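Local coordinates for amino acid ABC superfamily ATP binding cassette transporter, binding protein (Streptococcus pneumoniae, PDB 4H5G) that binds L-arginine between its two lobes and probably delivers amino acids to a membrane ABC transporter for import, at residues 14-19 with 75-80; 23-28 with 172-177; 93-98 with 200-205. All coordinates share one frame; numbering follows the deposited sequence. Where two conformers were deposited one is given.

Contact 1. Residues 14-19 with 75-80; sequences LVVATS and ADLAVA. With ARG (arginine), chain L; EDO (1,2-ethanediol), chain J.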
ATOM      1  N   LEU A  14     -12.544  15.730   2.572  1.00 19.24           N
ATOM      2  CA  LEU A  14     -12.008  14.568   3.278  1.00 19.82           C
ATOM      3  C   LEU A  14     -10.528  14.467   2.932  1.00 23.50           C
ATOM      4  O   LEU A  14     -10.179  14.280   1.769  1.00 20.94           O
ATOM      5  CB  LEU A  14     -12.728  13.309   2.799  1.00 18.40           C
ATOM      6  CG  LEU A  14     -12.216  11.985   3.366  1.00 18.74           C
ATOM      7  CD1 LEU A  14     -12.622  11.817   4.844  1.00 19.68           C
ATOM      8  CD2 LEU A  14     -12.746  10.812   2.521  1.00 21.67           C
ATOM      9  N   VAL A  15      -9.647  14.615   3.916  1.00 18.52           N
ATOM     10  CA  VAL A  15      -8.211  14.636   3.622  1.00 16.19           C
ATOM     11  C   VAL A  15      -7.657  13.243   3.871  1.00 21.76           C
ATOM     12  O   VAL A  15      -7.816  12.701   4.951  1.00 19.60           O
ATOM     13  CB  VAL A  15      -7.477  15.671   4.497  1.00 16.65           C
ATOM     14  CG1 VAL A  15      -5.981  15.662   4.193  1.00 18.35           C
ATOM     15  CG2 VAL A  15      -8.075  17.066   4.282  1.00 22.89           C
ATOM     16  N   VAL A  16      -7.020  12.661   2.860  1.00 16.80           N
ATOM     17  CA  VAL A  16      -6.542  11.287   2.955  1.00 18.36           C
ATOM     18  C   VAL A  16      -5.038  11.264   2.721  1.00 21.24           C
ATOM     19  O   VAL A  16      -4.572  11.683   1.665  1.00 17.82           O
ATOM     20  CB  VAL A  16      -7.235  10.403   1.886  1.00 19.81           C
ATOM     21  CG1 VAL A  16      -6.639   8.993   1.874  1.00 21.67           C
ATOM     22  CG2 VAL A  16      -8.750  10.354   2.099  1.00 17.65           C
ATOM     23  N   ALA A  17      -4.285  10.779   3.707  1.00 18.14           N
ATOM     24  CA  ALA A  17      -2.829  10.660   3.595  1.00 16.81           C
ATOM     25  C   ALA A  17      -2.485   9.380   2.840  1.00 20.57           C
ATOM     26  O   ALA A  17      -3.035   8.314   3.123  1.00 18.20           O
ATOM     27  CB  ALA A  17      -2.192  10.649   4.969  1.00 17.15           C
ATOM     28  N   THR A  18      -1.572   9.475   1.878  1.00 16.02           N
ATOM     29  CA  THR A  18      -1.173   8.294   1.112  1.00 14.09           C
ATOM     30  C   THR A  18       0.265   8.438   0.621  1.00 19.46           C
ATOM     31  O   THR A  18       0.859   9.499   0.724  1.00 19.64           O
ATOM     32  CB  THR A  18      -2.109   8.016  -0.091  1.00 17.02           C
ATOM     33  OG1 THR A  18      -1.950   6.657  -0.507  1.00 20.13           O
ATOM     34  CG2 THR A  18      -1.782   8.926  -1.287  1.00 17.69           C
ATOM     35  N   SER A  19       0.798   7.353   0.065  0.70 16.52           N
ATOM     36  CA  SER A  19       2.153   7.333  -0.483  0.70 18.29           C
ATOM     37  C   SER A  19       2.079   6.770  -1.896  0.70 18.39           C
ATOM     38  O   SER A  19       2.029   5.555  -2.079  0.70 19.11           O
ATOM     39  CB  SER A  19       3.074   6.474   0.396  0.70 18.93           C
ATOM     40  OG  SER A  19       4.336   6.226  -0.209  0.70 17.83           O
ATOM     41  N   ALA A  75      -4.322  14.679   8.421  1.00 17.69           N
ATOM     42  CA  ALA A  75      -5.317  14.034   7.567  1.00 18.33           C
ATOM     43  C   ALA A  75      -6.416  13.397   8.406  1.00 21.41           C
ATOM     44  O   ALA A  75      -6.213  13.138   9.590  1.00 20.21           O
ATOM     45  CB  ALA A  75      -4.649  12.983   6.657  1.00 20.45           C
ATOM     46  N   ASP A  76      -7.558  13.132   7.777  1.00 17.90           N
ATOM     47  CA  ASP A  76      -8.702  12.487   8.430  1.00 17.31           C
ATOM     48  C   ASP A  76      -8.599  10.970   8.397  1.00 20.15           C
ATOM     49  O   ASP A  76      -9.078  10.278   9.296  1.00 17.45           O
ATOM     50  CB  ASP A  76      -9.995  12.880   7.704  1.00 19.75           C
ATOM     51  CG  ASP A  76     -10.270  14.359   7.747  1.00 28.79           C
ATOM     52  OD1 ASP A  76     -10.374  14.923   8.861  1.00 30.30           O
ATOM     53  OD2 ASP A  76     -10.382  14.969   6.660  1.00 21.07           O
ATOM     54  N   LEU A  77      -8.001  10.467   7.322  1.00 16.38           N
ATOM     55  CA  LEU A  77      -7.851   9.035   7.108  1.00 15.87           C
ATOM     56  C   LEU A  77      -6.469   8.790   6.524  1.00 18.27           C
ATOM     57  O   LEU A  77      -5.891   9.673   5.908  1.00 19.39           O
ATOM     58  CB  LEU A  77      -8.878   8.540   6.084  1.00 15.28           C
ATOM     59  CG  LEU A  77     -10.373   8.650   6.395  1.00 18.00           C
ATOM     60  CD1 LEU A  77     -11.163   8.173   5.164  1.00 19.08           C
ATOM     61  CD2 LEU A  77     -10.729   7.815   7.622  1.00 18.06           C
ATOM     62  N   ALA A  78      -5.955   7.579   6.685  1.00 18.72           N
ATOM     63  CA  ALA A  78      -4.773   7.165   5.921  1.00 16.22           C
ATOM     64  C   ALA A  78      -5.171   5.951   5.095  1.00 15.83           C
ATOM     65  O   ALA A  78      -5.740   4.993   5.619  1.00 16.55           O
ATOM     66  CB  ALA A  78      -3.619   6.844   6.848  1.00 17.59           C
ATOM     67  N   VAL A  79      -4.889   6.003   3.796  1.00 17.27           N
ATOM     68  CA  VAL A  79      -5.221   4.898   2.885  1.00 15.68           C
ATOM     69  C   VAL A  79      -4.005   4.720   1.998  1.00 17.85           C
ATOM     70  O   VAL A  79      -3.714   5.566   1.153  1.00 16.89           O
ATOM     71  CB  VAL A  79      -6.452   5.212   2.025  1.00 15.84           C
ATOM     72  CG1 VAL A  79      -6.834   3.988   1.183  1.00 18.06           C
ATOM     73  CG2 VAL A  79      -7.657   5.625   2.897  1.00 14.74           C
ATOM     74  N   ALA A  80      -3.275   3.628   2.206  1.00 15.86           N
ATOM     75  CA  ALA A  80      -2.005   3.448   1.495  1.00 16.40           C
ATOM     76  C   ALA A  80      -1.588   1.991   1.484  1.00 16.46           C
ATOM     77  O   ALA A  80      -0.431   1.671   1.768  1.00 18.30           O
ATOM     78  CB  ALA A  80      -0.915   4.305   2.145  1.00 15.50           C
TER
HETATM   79  N   ARG L 310       1.246  -3.268   3.322  1.00 15.67           N
HETATM   80  CA  ARG L 310       2.534  -2.790   3.847  1.00 19.70           C
HETATM   81  C   ARG L 310       2.358  -2.095   5.179  1.00 24.60           C
HETATM   82  O   ARG L 310       1.253  -1.677   5.560  1.00 19.19           O
HETATM   83  CB  ARG L 310       3.221  -1.844   2.852  1.00 18.41           C
HETATM   84  CG  ARG L 310       2.343  -0.703   2.344  1.00 16.94           C
HETATM   85  CD  ARG L 310       3.160   0.316   1.536  1.00 18.91           C
HETATM   86  NE  ARG L 310       2.297   1.321   0.898  1.00 17.27           N
HETATM   87  CZ  ARG L 310       2.722   2.296   0.101  1.00 21.47           C
HETATM   88  NH1 ARG L 310       1.852   3.150  -0.435  1.00 17.58           N
HETATM   89  NH2 ARG L 310       4.019   2.412  -0.162  1.00 17.60           N
HETATM   90  OXT ARG L 310       3.333  -1.941   5.920  1.00 17.55           O
HETATM   91  C1  EDO J 308     -11.923  14.795  12.995  1.00 47.55           C
HETATM   92  O1  EDO J 308     -12.160  16.202  13.105  1.00 55.74           O
HETATM   93  C2  EDO J 308     -12.207  14.349  11.567  1.00 47.48           C
HETATM   94  O2  EDO J 308     -11.474  13.155  11.272  1.00 47.81           O
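Val15 meets the 75-80 segment with both its amide and its carbonyl. Val15 N gives an almost straight bond to Asp76 OD2 (2.9 Å, 174°), arriving at the anti lone pair of the carboxylate. Val15 O accepts twice, from Asp76 N at 2.9 Å and from Leu77 N at 3.3 Å. An aspartate suits this spot because its carboxylate supplies the acceptor where the strand pairing is only beginning, and a salt bridge to Lys11 gives its charge a second partner. Val15 CG1, swung anti to the backbone N (chi1 179°), lies against the methyl of Ala75.

From here a regular parallel ladder takes over. Ala17 N donates to Leu77 O at 2.9 Å, and Ala17 O receives Val79 N at 3.0 Å. Ala17 CB rests on Ala75 CB, 3.8 Å away. Leu77 points to the face shared with Val16, where Leu77 CD1 touches Leu14 CD1 at 3.9 Å. Beyond the bridges, Thr18 OG1 continues the pairing by donating to Val79 O (2.7 Å) in the carbonyl plane. The last residues of both segments face the ligand: Ser19 O accepts from NH1 of the bound arginine and Ala80 O from its NE.

Strand 13-18 lies between strands 55-60 and 77-78, which are joined through helix 66-71 in a beta-alpha-beta crossover. That helix packs on Ala17 and Ala78, small residues that let it come close, while helix 40-52 covers Leu14 and Val79 on the other face.

Contact 2. Residues 23-28 with 172-177; sequences APFEFQ and EPVALS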
ATOM      1  N   ALA A  23       1.754   1.233  -7.229  1.00 18.30           N
ATOM      2  CA  ALA A  23       0.761   0.738  -8.188  1.00 20.57           C
ATOM      3  C   ALA A  23       0.528  -0.755  -7.953  1.00 19.78           C
ATOM      4  O   ALA A  23       1.485  -1.520  -7.845  1.00 20.87           O
ATOM      5  CB  ALA A  23       1.252   0.966  -9.604  1.00 19.08           C
ATOM      6  N   PRO A  24      -0.736  -1.208  -7.959  1.00 17.14           N
ATOM      7  CA  PRO A  24      -1.969  -0.526  -8.376  1.00 19.49           C
ATOM      8  C   PRO A  24      -2.763   0.163  -7.270  1.00 20.62           C
ATOM      9  O   PRO A  24      -3.861   0.648  -7.551  1.00 20.38           O
ATOM     10  CB  PRO A  24      -2.805  -1.685  -8.940  1.00 19.57           C
ATOM     11  CG  PRO A  24      -2.440  -2.810  -8.026  1.00 22.21           C
ATOM     12  CD  PRO A  24      -0.962  -2.652  -7.758  1.00 21.32           C
ATOM     13  N   PHE A  25      -2.238   0.211  -6.050  1.00 17.14           N
ATOM     14  CA  PHE A  25      -2.968   0.820  -4.933  1.00 17.10           C
ATOM     15  C   PHE A  25      -3.022   2.342  -5.051  1.00 19.26           C
ATOM     16  O   PHE A  25      -4.087   2.948  -4.998  1.00 16.74           O
ATOM     17  CB  PHE A  25      -2.325   0.432  -3.595  1.00 15.57           C
ATOM     18  CG  PHE A  25      -2.485  -1.022  -3.240  1.00 17.13           C
ATOM     19  CD1 PHE A  25      -3.680  -1.491  -2.718  1.00 18.55           C
ATOM     20  CD2 PHE A  25      -1.443  -1.913  -3.413  1.00 20.49           C
ATOM     21  CE1 PHE A  25      -3.832  -2.825  -2.390  1.00 21.28           C
ATOM     22  CE2 PHE A  25      -1.589  -3.241  -3.081  1.00 20.06           C
ATOM     23  CZ  PHE A  25      -2.783  -3.696  -2.566  1.00 20.64           C
ATOM     24  N   GLU A  26      -1.851   2.951  -5.183  1.00 16.30           N
ATOM     25  CA  GLU A  26      -1.754   4.393  -5.459  1.00 18.50           C
ATOM     26  C   GLU A  26      -0.442   4.693  -6.169  1.00 17.85           C
ATOM     27  O   GLU A  26       0.611   4.141  -5.827  1.00 19.40           O
ATOM     28  CB  GLU A  26      -1.851   5.228  -4.177  1.00 17.30           C
ATOM     29  CG  GLU A  26      -0.928   4.786  -3.053  1.00 19.27           C
ATOM     30  CD  GLU A  26      -1.595   3.777  -2.143  1.00 23.55           C
ATOM     31  OE1 GLU A  26      -2.835   3.865  -1.982  1.00 19.44           O
ATOM     32  OE2 GLU A  26      -0.899   2.897  -1.591  1.00 19.22           O
ATOM     33  N   PHE A  27      -0.508   5.586  -7.156  1.00 18.31           N
ATOM     34  CA  PHE A  27       0.655   5.934  -7.952  1.00 17.84           C
ATOM     35  C   PHE A  27       0.378   7.179  -8.770  1.00 22.10           C
ATOM     36  O   PHE A  27      -0.734   7.698  -8.752  1.00 22.43           O
ATOM     37  CB  PHE A  27       1.093   4.770  -8.865  1.00 18.96           C
ATOM     38  CG  PHE A  27       0.032   4.282  -9.831  1.00 19.81           C
ATOM     39  CD1 PHE A  27      -1.031   3.523  -9.388  1.00 19.61           C
ATOM     40  CD2 PHE A  27       0.131   4.542 -11.192  1.00 23.10           C
ATOM     41  CE1 PHE A  27      -1.991   3.041 -10.273  1.00 21.96           C
ATOM     42  CE2 PHE A  27      -0.828   4.066 -12.089  1.00 26.13           C
ATOM     43  CZ  PHE A  27      -1.886   3.314 -11.629  1.00 23.73           C
ATOM     44  N   GLN A  28       1.392   7.650  -9.481  1.00 26.88           N
ATOM     45  CA  GLN A  28       1.247   8.846 -10.301  1.00 27.77           C
ATOM     46  C   GLN A  28       1.035   8.465 -11.743  1.00 26.99           C
ATOM     47  O   GLN A  28       1.746   7.613 -12.273  1.00 29.32           O
ATOM     48  CB  GLN A  28       2.502   9.709 -10.198  1.00 30.90           C
ATOM     49  CG  GLN A  28       2.904   9.989  -8.774  1.00 42.93           C
ATOM     50  CD  GLN A  28       2.681  11.422  -8.385  1.00 66.46           C
ATOM     51  OE1 GLN A  28       1.588  11.963  -8.557  1.00 80.13           O
ATOM     52  NE2 GLN A  28       3.725  12.061  -7.872  1.00 72.49           N
ATOM     53  N   GLU A 172       2.130  -8.353  -2.928  1.00 18.33           N
ATOM     54  CA  GLU A 172       2.078  -9.073  -4.215  1.00 18.66           C
ATOM     55  C   GLU A 172       1.492  -8.299  -5.426  1.00 21.86           C
ATOM     56  O   GLU A 172       2.068  -8.350  -6.520  1.00 21.59           O
ATOM     57  CB  GLU A 172       1.393 -10.447  -4.066  1.00 23.09           C
ATOM     58  CG  GLU A 172       1.162 -11.134  -5.411  1.00 26.30           C
ATOM     59  CD  GLU A 172       0.871 -12.613  -5.285  1.00 49.37           C
ATOM     60  OE1 GLU A 172      -0.310 -12.977  -5.105  1.00 52.10           O
ATOM     61  OE2 GLU A 172       1.822 -13.418  -5.374  1.00 58.10           O
ATOM     62  N   PRO A 173       0.362  -7.579  -5.244  1.00 18.76           N
ATOM     63  CA  PRO A 173      -0.183  -6.861  -6.409  1.00 20.59           C
ATOM     64  C   PRO A 173       0.793  -5.842  -7.000  1.00 20.53           C
ATOM     65  O   PRO A 173       0.795  -5.588  -8.214  1.00 18.38           O
ATOM     66  CB  PRO A 173      -1.416  -6.158  -5.836  1.00 21.12           C
ATOM     67  CG  PRO A 173      -1.840  -7.031  -4.694  1.00 23.54           C
ATOM     68  CD  PRO A 173      -0.547  -7.503  -4.080  1.00 19.42           C
ATOM     69  N   VAL A 174       1.632  -5.277  -6.140  1.00 15.87           N
ATOM     70  CA  VAL A 174       2.634  -4.303  -6.575  1.00 16.72           C
ATOM     71  C   VAL A 174       3.755  -4.992  -7.352  1.00 22.22           C
ATOM     72  O   VAL A 174       4.219  -4.480  -8.370  1.00 20.31           O
ATOM     73  CB  VAL A 174       3.203  -3.515  -5.360  1.00 16.18           C
ATOM     74  CG1 VAL A 174       4.246  -2.502  -5.822  1.00 17.14           C
ATOM     75  CG2 VAL A 174       2.074  -2.789  -4.624  1.00 17.67           C
ATOM     76  N   ALA A 175       4.184  -6.158  -6.871  1.00 20.46           N
ATOM     77  CA  ALA A 175       5.206  -6.933  -7.595  1.00 22.17           C
ATOM     78  C   ALA A 175       4.672  -7.383  -8.941  1.00 22.30           C
ATOM     79  O   ALA A 175       5.363  -7.292  -9.950  1.00 22.59           O
ATOM     80  CB  ALA A 175       5.667  -8.120  -6.777  1.00 21.38           C
ATOM     81  N   LEU A 176       3.431  -7.858  -8.958  1.00 21.01           N
ATOM     82  CA  LEU A 176       2.815  -8.308 -10.212  1.00 25.32           C
ATOM     83  C   LEU A 176       2.760  -7.175 -11.225  1.00 27.81           C
ATOM     84  O   LEU A 176       2.996  -7.377 -12.420  1.00 26.31           O
ATOM     85  CB  LEU A 176       1.403  -8.831  -9.951  1.00 27.01           C
ATOM     86  CG  LEU A 176       1.298 -10.194  -9.278  1.00 38.40           C
ATOM     87  CD1 LEU A 176      -0.151 -10.481  -8.889  1.00 42.19           C
ATOM     88  CD2 LEU A 176       1.843 -11.289 -10.193  1.00 40.13           C
ATOM     89  N   SER A 177       2.454  -5.974 -10.743  1.00 20.29           N
ATOM     90  CA  SER A 177       2.370  -4.804 -11.616  1.00 24.19           C
ATOM     91  C   SER A 177       3.734  -4.442 -12.196  1.00 25.41           C
ATOM     92  O   SER A 177       3.856  -4.208 -13.399  1.00 25.24           O
ATOM     93  CB  SER A 177       1.771  -3.616 -10.858  1.00 24.94           C
ATOM     94  OG  SER A 177       1.736  -2.467 -11.683  1.00 29.98           O
TER
HETATM   95  O   HOH W   1       3.923  -1.326  -9.170  1.00 23.70           O
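The carbonyl of Ala23 sits against the first turn of helix 172-181, Ala23 O accepting a CA-H contact from Val174 CA (3.3 Å, 154° at the hydrogen). The same oxygen lies near Ser177 CB, one turn further on, and takes a bond of 2.8 Å from a water whose other hydrogen bond, long at 3.3 Å, goes to Val174 O. One water thus ties the two backbones together.

Beside it, the rings of Pro24 and Pro173 cross at about a right angle, with Pro24 CD 4.0 Å from Pro173 CB. Pro24 CD also rests 3.5 Å from Pro173 O, a carbonyl already engaged by Ser177 N within the helix. Phe25 completes this first shell: its CG is anti to the carbonyl carbon (chi1 -69°), which carries the ring across to the helix. Val174 CG2 meets the ring at its edge, 3.8 Å from Phe25 CD2, whereas Pro173 CB approaches CE2 obliquely.

Several features position these groups. A cis peptide bond before Pro24 bends the chain, and Phe25 and Glu26 together face Tyr22 in a classic beta bulge. The Phe25 ring reaches the helix; Glu26 OE2 bonds NH1 of the bound arginine. Proline suits position 173, in the first helical turn, where a missing N-H breaks no helical bond. Helix 227-235 backs Pro24 and Phe25 through Leu232, Ala235 and Tyr228.

Direct hydrogen bonds between the segments are absent. The apolar proline, valine and phenylalanine surfaces, with one water between the carbonyls of Ala23 and Val174, are consistent with lobes that close over the ligand and can separate without breaking direct hydrogen bonds between these segments.

Contact 3. Residues 93-98 with 200-205; sequences DFSIPY and NAVALR. With ACT (acetate ion), chain G.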
ATOM      1  N   ASP A  93      -7.444   3.089  14.966  1.00 20.26           N
ATOM      2  CA  ASP A  93      -8.537   2.183  14.645  1.00 21.83           C
ATOM      3  C   ASP A  93      -8.479   1.904  13.172  1.00 21.98           C
ATOM      4  O   ASP A  93      -7.908   2.682  12.410  1.00 21.39           O
ATOM      5  CB  ASP A  93      -9.883   2.788  15.012  1.00 22.15           C
ATOM      6  CG  ASP A  93     -10.199   2.645  16.491  1.00 27.27           C
ATOM      7  OD1 ASP A  93      -9.551   1.836  17.194  1.00 27.30           O
ATOM      8  OD2 ASP A  93     -11.124   3.334  16.947  1.00 27.58           O
ATOM      9  N   PHE A  94      -9.042   0.778  12.759  1.00 18.57           N
ATOM     10  CA  PHE A  94      -9.048   0.463  11.338  1.00 15.39           C
ATOM     11  C   PHE A  94     -10.451   0.132  10.896  1.00 19.46           C
ATOM     12  O   PHE A  94     -11.272  -0.377  11.679  1.00 19.84           O
ATOM     13  CB  PHE A  94      -8.138  -0.734  11.025  1.00 17.64           C
ATOM     14  CG  PHE A  94      -6.671  -0.399  11.003  1.00 17.51           C
ATOM     15  CD1 PHE A  94      -5.906  -0.503  12.151  1.00 21.35           C
ATOM     16  CD2 PHE A  94      -6.057   0.015   9.826  1.00 17.33           C
ATOM     17  CE1 PHE A  94      -4.551  -0.196  12.132  1.00 26.30           C
ATOM     18  CE2 PHE A  94      -4.701   0.322   9.798  1.00 18.77           C
ATOM     19  CZ  PHE A  94      -3.948   0.210  10.953  1.00 19.78           C
ATOM     20  N   SER A  95     -10.705   0.410   9.626  1.00 18.16           N
ATOM     21  CA  SER A  95     -11.935  -0.005   8.965  1.00 17.20           C
ATOM     22  C   SER A  95     -11.880  -1.519   8.865  1.00 23.61           C
ATOM     23  O   SER A  95     -10.836  -2.133   9.111  1.00 18.05           O
ATOM     24  CB  SER A  95     -11.987   0.585   7.553  1.00 15.93           C
ATOM     25  OG  SER A  95     -11.074  -0.077   6.710  1.00 17.80           O
ATOM     26  N   ILE A  96     -13.007  -2.127   8.501  1.00 20.45           N
ATOM     27  CA  ILE A  96     -12.988  -3.518   8.059  1.00 19.73           C
ATOM     28  C   ILE A  96     -12.002  -3.630   6.886  1.00 17.91           C
ATOM     29  O   ILE A  96     -11.737  -2.651   6.193  1.00 20.10           O
ATOM     30  CB  ILE A  96     -14.397  -3.993   7.647  1.00 17.62           C
ATOM     31  CG1 ILE A  96     -14.918  -3.181   6.458  1.00 21.54           C
ATOM     32  CG2 ILE A  96     -15.345  -3.954   8.863  1.00 19.32           C
ATOM     33  CD1 ILE A  96     -16.312  -3.619   5.965  1.00 20.49           C
ATOM     34  N   PRO A  97     -11.439  -4.828   6.653  1.00 15.95           N
ATOM     35  CA  PRO A  97     -10.495  -4.946   5.533  1.00 18.11           C
ATOM     36  C   PRO A  97     -11.184  -4.606   4.208  1.00 16.71           C
ATOM     37  O   PRO A  97     -12.357  -4.957   4.047  1.00 18.35           O
ATOM     38  CB  PRO A  97     -10.161  -6.442   5.512  1.00 22.19           C
ATOM     39  CG  PRO A  97     -10.495  -6.941   6.850  1.00 26.62           C
ATOM     40  CD  PRO A  97     -11.568  -6.075   7.423  1.00 22.46           C
ATOM     41  N   TYR A  98     -10.485  -3.948   3.290  1.00 17.36           N
ATOM     42  CA  TYR A  98     -11.026  -3.767   1.944  1.00 18.54           C
ATOM     43  C   TYR A  98     -10.383  -4.685   0.914  1.00 19.05           C
ATOM     44  O   TYR A  98     -10.959  -4.946  -0.144  1.00 17.86           O
ATOM     45  CB  TYR A  98     -10.939  -2.297   1.498  1.00 15.83           C
ATOM     46  CG  TYR A  98      -9.557  -1.693   1.444  1.00 15.99           C
ATOM     47  CD1 TYR A  98      -8.746  -1.871   0.332  1.00 21.13           C
ATOM     48  CD2 TYR A  98      -9.073  -0.903   2.493  1.00 16.18           C
ATOM     49  CE1 TYR A  98      -7.484  -1.297   0.256  1.00 19.28           C
ATOM     50  CE2 TYR A  98      -7.797  -0.314   2.423  1.00 16.09           C
ATOM     51  CZ  TYR A  98      -7.022  -0.516   1.297  1.00 18.11           C
ATOM     52  OH  TYR A  98      -5.763   0.072   1.201  1.00 17.40           O
ATOM     53  N   ASN A 200      -5.331  -5.278   4.049  1.00 16.74           N
ATOM     54  CA  ASN A 200      -5.343  -3.823   3.925  1.00 15.87           C
ATOM     55  C   ASN A 200      -6.607  -3.210   4.515  1.00 19.94           C
ATOM     56  O   ASN A 200      -7.700  -3.694   4.274  1.00 15.81           O
ATOM     57  CB  ASN A 200      -5.255  -3.438   2.449  1.00 18.29           C
ATOM     58  CG  ASN A 200      -4.031  -4.008   1.794  1.00 22.39           C
ATOM     59  OD1 ASN A 200      -2.909  -3.570   2.076  1.00 25.50           O
ATOM     60  ND2 ASN A 200      -4.222  -5.019   0.946  1.00 20.98           N
ATOM     61  N   ALA A 201      -6.459  -2.133   5.281  1.00 16.61           N
ATOM     62  CA  ALA A 201      -7.624  -1.419   5.800  1.00 15.79           C
ATOM     63  C   ALA A 201      -7.345   0.075   5.846  1.00 19.33           C
ATOM     64  O   ALA A 201      -6.208   0.503   5.720  1.00 16.71           O
ATOM     65  CB  ALA A 201      -7.995  -1.949   7.178  1.00 14.80           C
ATOM     66  N   VAL A 202      -8.394   0.864   6.020  1.00 16.43           N
ATOM     67  CA  VAL A 202      -8.262   2.318   6.131  1.00 16.90           C
ATOM     68  C   VAL A 202      -7.969   2.613   7.590  1.00 20.51           C
ATOM     69  O   VAL A 202      -8.670   2.107   8.463  1.00 16.77           O
ATOM     70  CB  VAL A 202      -9.592   2.989   5.738  1.00 17.77           C
ATOM     71  CG1 VAL A 202      -9.541   4.497   6.026  1.00 14.11           C
ATOM     72  CG2 VAL A 202      -9.934   2.712   4.251  1.00 17.52           C
ATOM     73  N   ALA A 203      -6.945   3.426   7.862  1.00 15.83           N
ATOM     74  CA  ALA A 203      -6.616   3.804   9.245  1.00 16.38           C
ATOM     75  C   ALA A 203      -7.324   5.104   9.647  1.00 17.15           C
ATOM     76  O   ALA A 203      -7.449   6.029   8.837  1.00 18.10           O
ATOM     77  CB  ALA A 203      -5.094   3.953   9.409  1.00 19.46           C
ATOM     78  N   LEU A 204      -7.783   5.152  10.897  1.00 17.88           N
ATOM     79  CA  LEU A 204      -8.384   6.360  11.493  1.00 18.97           C
ATOM     80  C   LEU A 204      -7.773   6.599  12.857  1.00 18.80           C
ATOM     81  O   LEU A 204      -7.262   5.676  13.477  1.00 18.23           O
ATOM     82  CB  LEU A 204      -9.891   6.169  11.703  1.00 19.14           C
ATOM     83  CG  LEU A 204     -10.735   5.647  10.548  1.00 24.75           C
ATOM     84  CD1 LEU A 204     -10.823   4.100  10.577  1.00 23.93           C
ATOM     85  CD2 LEU A 204     -12.137   6.284  10.577  1.00 21.80           C
ATOM     86  N   ARG A 205      -7.861   7.826  13.359  1.00 19.18           N
ATOM     87  CA  ARG A 205      -7.484   8.046  14.756  1.00 19.93           C
ATOM     88  C   ARG A 205      -8.487   7.326  15.660  1.00 22.05           C
ATOM     89  O   ARG A 205      -9.634   7.097  15.271  1.00 21.88           O
ATOM     90  CB  ARG A 205      -7.407   9.544  15.094  1.00 20.79           C
ATOM     91  CG  ARG A 205      -6.204  10.260  14.449  1.00 21.16           C
ATOM     92  CD  ARG A 205      -6.106  11.721  14.900  1.00 20.81           C
ATOM     93  NE  ARG A 205      -7.296  12.478  14.504  1.00 23.87           N
ATOM     94  CZ  ARG A 205      -7.483  13.010  13.300  1.00 26.80           C
ATOM     95  NH1 ARG A 205      -6.547  12.886  12.366  1.00 22.27           N
ATOM     96  NH2 ARG A 205      -8.604  13.679  13.036  1.00 25.07           N
TER
HETATM   97  C   ACT G 305      -9.738  13.664  16.299  1.00 59.69           C
HETATM   98  O   ACT G 305      -9.165  12.645  16.754  1.00 50.37           O
HETATM   99  OXT ACT G 305     -10.775  13.463  15.626  1.00 63.65           O
HETATM  100  CH3 ACT G 305      -9.213  15.048  16.546  1.00 57.78           C
HETATM  101  O   HOH W   2      -4.859   1.480   3.476  1.00 16.35           O
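Asp93 and Leu204 form a hydrogen-bonded antiparallel pair, Leu204 N donating to Asp93 O at 2.9 Å and Asp93 N to Leu204 O at 3.0 Å. Two residues on, Ser95 N reaches Val202 O (2.9 Å), but the return bond comes from a side chain: Val202 N donates to Ser95 OG, also 2.9 Å away. Because Ser95 OG lies between the backbone N and carbonyl carbon (chi1 73°), it can face Val202 and still give its own proton to Ile96 O at 2.7 Å. Serine fits here as acceptor and donor at once, tying 93-98 to Val202 and to its own backbone. Tyr98 N then bonds Asn200 O at 3.0 Å.

The 93-98 segment leads out of the first lobe and 200-205 leads back into it, as in the double crossing of type II periplasmic binding proteins. The returning strand lies beside strand 77-78, to which Ala203 bonds through Ala78.

Around this backbone the side chains pack closely. Phe94 CE2 meets Ala203 CB at 3.7 Å, with the Ala201 methyl near CD2; alanines leave room for the ring. The ring of Tyr98 has Asn200 CB over one face, 4.0 Å from its centroid, a CH-pi contact, and its OH shares a water with Ala201 O. Asn200 ND2 donates to Asn101 OD1 and Tyr99 O. Helix 209-225 packs on Ser95 and Tyr98 through Ile219. At the far end Arg205 sends NH1 to Ala75 O and Leu70 O, while its NE bonds an acetate ion, probably from the crystallisation liquor.

Contacts 1 and 3 are adjoining parts of one lobe, their centres about 11 Å apart, with Val79 packed on Val202 and Leu77 on Leu204. Both rely on backbone pairing, parallel in contact 1 and antiparallel in contact 3. Contact 1 is almost wholly buried; contact 3 is mostly so, but has exposed Pro97 towards one end. Contact 2, about 17 Å and 19 Å from them between centres, is buried between the two lobes and joins them through van der Waals packing and a water. Glu26 links it to contact 1, lying close to Thr18, Ser19 and Ala80, and residues of both contacts bond the guanidinium of the bound arginine.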